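Local coordinates for glyoxalase family protein (Listeria monocytogenes, PDB 2P7Q) that catalyses the manganese-dependent hydration of the antibiotic fosfomycin, opening its epoxide ring and so conferring resistance on the bacterium, at residues E30-G35 against E44-I49. The protein carries 1 engineered substitution. Sequence-based numbering, arbitrary orientation.
Sequences EIYSSG and EKFFLI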
loop_
_atom_site.group_PDB
_atom_site.type_symbol
_atom_site.label_atom_id
_atom_site.label_comp_id
_atom_site.label_asym_id
_atom_site.label_seq_id
_atom_site.Cartn_x
_atom_site.Cartn_y
_atom_site.Cartn_z
ATOM N N GLU A 30 -15.848 -9.218 1.818
ATOM C CA GLU A 30 -15.156 -10.457 1.489
ATOM C C GLU A 30 -15.744 -10.957 0.174
ATOM O O GLU A 30 -16.956 -10.991 0.007
ATOM C CB GLU A 30 -15.350 -11.493 2.598
ATOM C CG GLU A 30 -14.719 -12.845 2.312
ATOM C CD GLU A 30 -14.676 -13.757 3.537
ATOM O OE1 GLU A 30 -14.626 -14.988 3.364
ATOM O OE2 GLU A 30 -14.674 -13.250 4.672
ATOM N N ILE A 31 -14.884 -11.327 -0.767
ATOM C CA ILE A 31 -15.356 -11.786 -2.063
ATOM C C ILE A 31 -14.774 -13.136 -2.409
ATOM O O ILE A 31 -15.171 -13.761 -3.390
ATOM C CB ILE A 31 -14.958 -10.796 -3.178
ATOM C CG1 ILE A 31 -13.433 -10.706 -3.264
ATOM C CG2 ILE A 31 -15.557 -9.413 -2.898
ATOM C CD1 ILE A 31 -12.935 -9.813 -4.378
ATOM N N TYR A 32 -13.821 -13.584 -1.607
ATOM C CA TYR A 32 -13.195 -14.864 -1.869
ATOM C C TYR A 32 -12.497 -15.426 -0.645
ATOM O O TYR A 32 -11.798 -14.710 0.070
ATOM C CB TYR A 32 -12.186 -14.738 -3.011
ATOM C CG TYR A 32 -11.365 -15.984 -3.183
ATOM C CD1 TYR A 32 -11.879 -17.093 -3.857
ATOM C CD2 TYR A 32 -10.115 -16.102 -2.580
ATOM C CE1 TYR A 32 -11.172 -18.293 -3.916
ATOM C CE2 TYR A 32 -9.402 -17.296 -2.633
ATOM C CZ TYR A 32 -9.940 -18.386 -3.299
ATOM O OH TYR A 32 -9.261 -19.578 -3.308
ATOM N N SER A 33 -12.700 -16.720 -0.415
ATOM C CA SER A 33 -12.091 -17.419 0.710
ATOM C C SER A 33 -11.498 -18.698 0.149
ATOM O O SER A 33 -12.132 -19.362 -0.663
ATOM C CB SER A 33 -13.153 -17.752 1.762
ATOM O OG SER A 33 -12.561 -18.224 2.960
ATOM N N SER A 34 -10.278 -19.035 0.553
ATOM C CA SER A 34 -9.657 -20.253 0.059
ATOM C C SER A 34 -10.461 -21.441 0.573
ATOM O O SER A 34 -10.420 -22.533 -0.005
ATOM C CB SER A 34 -8.199 -20.351 0.523
ATOM O OG SER A 34 -8.087 -20.304 1.932
ATOM N N GLY A 35 -11.199 -21.218 1.657
ATOM C CA GLY A 35 -12.025 -22.268 2.227
ATOM C C GLY A 35 -13.172 -22.632 1.299
ATOM O O GLY A 35 -13.753 -23.711 1.414
ATOM N N GLU A 44 -6.298 -18.086 2.704
ATOM C CA GLU A 44 -6.379 -16.675 2.361
ATOM C C GLU A 44 -7.767 -16.170 1.982
ATOM O O GLU A 44 -8.665 -16.937 1.635
ATOM C CB GLU A 44 -5.416 -16.384 1.214
ATOM C CG GLU A 44 -5.687 -17.224 -0.018
ATOM C CD GLU A 44 -4.879 -16.785 -1.224
ATOM O OE1 GLU A 44 -3.636 -16.722 -1.132
ATOM O OE2 GLU A 44 -5.494 -16.507 -2.272
ATOM N N LYS A 45 -7.924 -14.854 2.048
ATOM C CA LYS A 45 -9.184 -14.213 1.700
ATOM C C LYS A 45 -8.958 -12.911 0.920
ATOM O O LYS A 45 -7.950 -12.221 1.097
ATOM C CB LYS A 45 -10.000 -13.954 2.971
ATOM C CG LYS A 45 -10.405 -15.226 3.696
ATOM C CD LYS A 45 -11.153 -14.937 4.977
ATOM C CE LYS A 45 -11.739 -16.227 5.579
ATOM N NZ LYS A 45 -12.427 -16.026 6.899
ATOM N N PHE A 46 -9.901 -12.597 0.039
ATOM C CA PHE A 46 -9.839 -11.396 -0.777
ATOM C C PHE A 46 -11.009 -10.493 -0.416
ATOM O O PHE A 46 -12.140 -10.960 -0.276
ATOM C CB PHE A 46 -9.961 -11.742 -2.265
ATOM C CG PHE A 46 -8.890 -12.659 -2.782
ATOM C CD1 PHE A 46 -9.013 -13.229 -4.047
ATOM C CD2 PHE A 46 -7.755 -12.943 -2.022
ATOM C CE1 PHE A 46 -8.018 -14.069 -4.551
ATOM C CE2 PHE A 46 -6.749 -13.783 -2.517
ATOM C CZ PHE A 46 -6.882 -14.346 -3.782
ATOM N N PHE A 47 -10.758 -9.197 -0.280
ATOM C CA PHE A 47 -11.847 -8.281 0.027
ATOM C C PHE A 47 -11.828 -7.070 -0.902
ATOM O O PHE A 47 -10.842 -6.803 -1.590
ATOM C CB PHE A 47 -11.759 -7.787 1.475
ATOM C CG PHE A 47 -11.552 -8.875 2.483
ATOM C CD1 PHE A 47 -10.316 -9.503 2.602
ATOM C CD2 PHE A 47 -12.585 -9.256 3.337
ATOM C CE1 PHE A 47 -10.100 -10.490 3.556
ATOM C CE2 PHE A 47 -12.383 -10.246 4.301
ATOM C CZ PHE A 47 -11.135 -10.866 4.411
ATOM N N LEU A 48 -12.944 -6.357 -0.934
ATOM C CA LEU A 48 -13.047 -5.131 -1.708
ATOM C C LEU A 48 -13.233 -4.050 -0.661
ATOM O O LEU A 48 -14.169 -4.114 0.147
ATOM C CB LEU A 48 -14.262 -5.133 -2.629
ATOM C CG LEU A 48 -14.195 -5.970 -3.897
ATOM C CD1 LEU A 48 -15.509 -5.821 -4.641
ATOM C CD2 LEU A 48 -13.028 -5.511 -4.767
ATOM N N ILE A 49 -12.322 -3.083 -0.649
ATOM C CA ILE A 49 -12.409 -1.981 0.287
ATOM C C ILE A 49 -12.396 -0.718 -0.553
ATOM O O ILE A 49 -11.345 -0.315 -1.060
ATOM C CB ILE A 49 -11.222 -1.960 1.261
ATOM C CG1 ILE A 49 -11.233 -3.213 2.133
ATOM C CG2 ILE A 49 -11.292 -0.728 2.135
ATOM C CD1 ILE A 49 -10.216 -3.169 3.262
#
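Tyr-32 lays its ring beside that of Phe-46 where strands 30-33 and 44-49 pair as an antiparallel beta hairpin at the edge, within the chain, of a glyoxalase-fold sheet. Two residues, Ile-31 and Tyr-32, stand against the single Phe-46, a classic beta bulge: Phe-46 O accepts a nearly straight bond from Ile-31 N (2.8 Å, 172° at the hydrogen) and a weak one from Tyr-32 N. Phe-46 N returns a bond to Tyr-32 O.

The tight part is the aromatic face. With CG of Tyr-32 swung opposite its own N (chi1 171°), CD2 of Tyr-32 lies 3.4 Å from CD1 of Phe-46, over one face of the phenylalanine ring; the planes meet obliquely, at 39°. Two flat rings can thus lie side by side across the strand pair; Trp-53 packs edge-to-face with Phe-46, and Leu-128 of the second subunit packs on Tyr-32. Branched Ile-31 fills in beside them, its CG2 3.8 Å from Leu-48 CG.

On the other face, toward helix 15-26, buried Phe-47 is also close, its CD2 3.4 Å from Glu-30 CA. Only the ends of long, extended Glu-30 and Lys-45 are looser: OE2 of Glu-30 lies 4.2 Å from NZ of Lys-45, without a salt bridge, and NZ bonds weakly to Asn-16.

Glu-44, probably the proton acceptor, touches the bound diol product. Buried Ser-34 donates from N to Glu-44 O, and its short hydroxyl side chain lets OG accept from Glu-44 N at 3.0 Å.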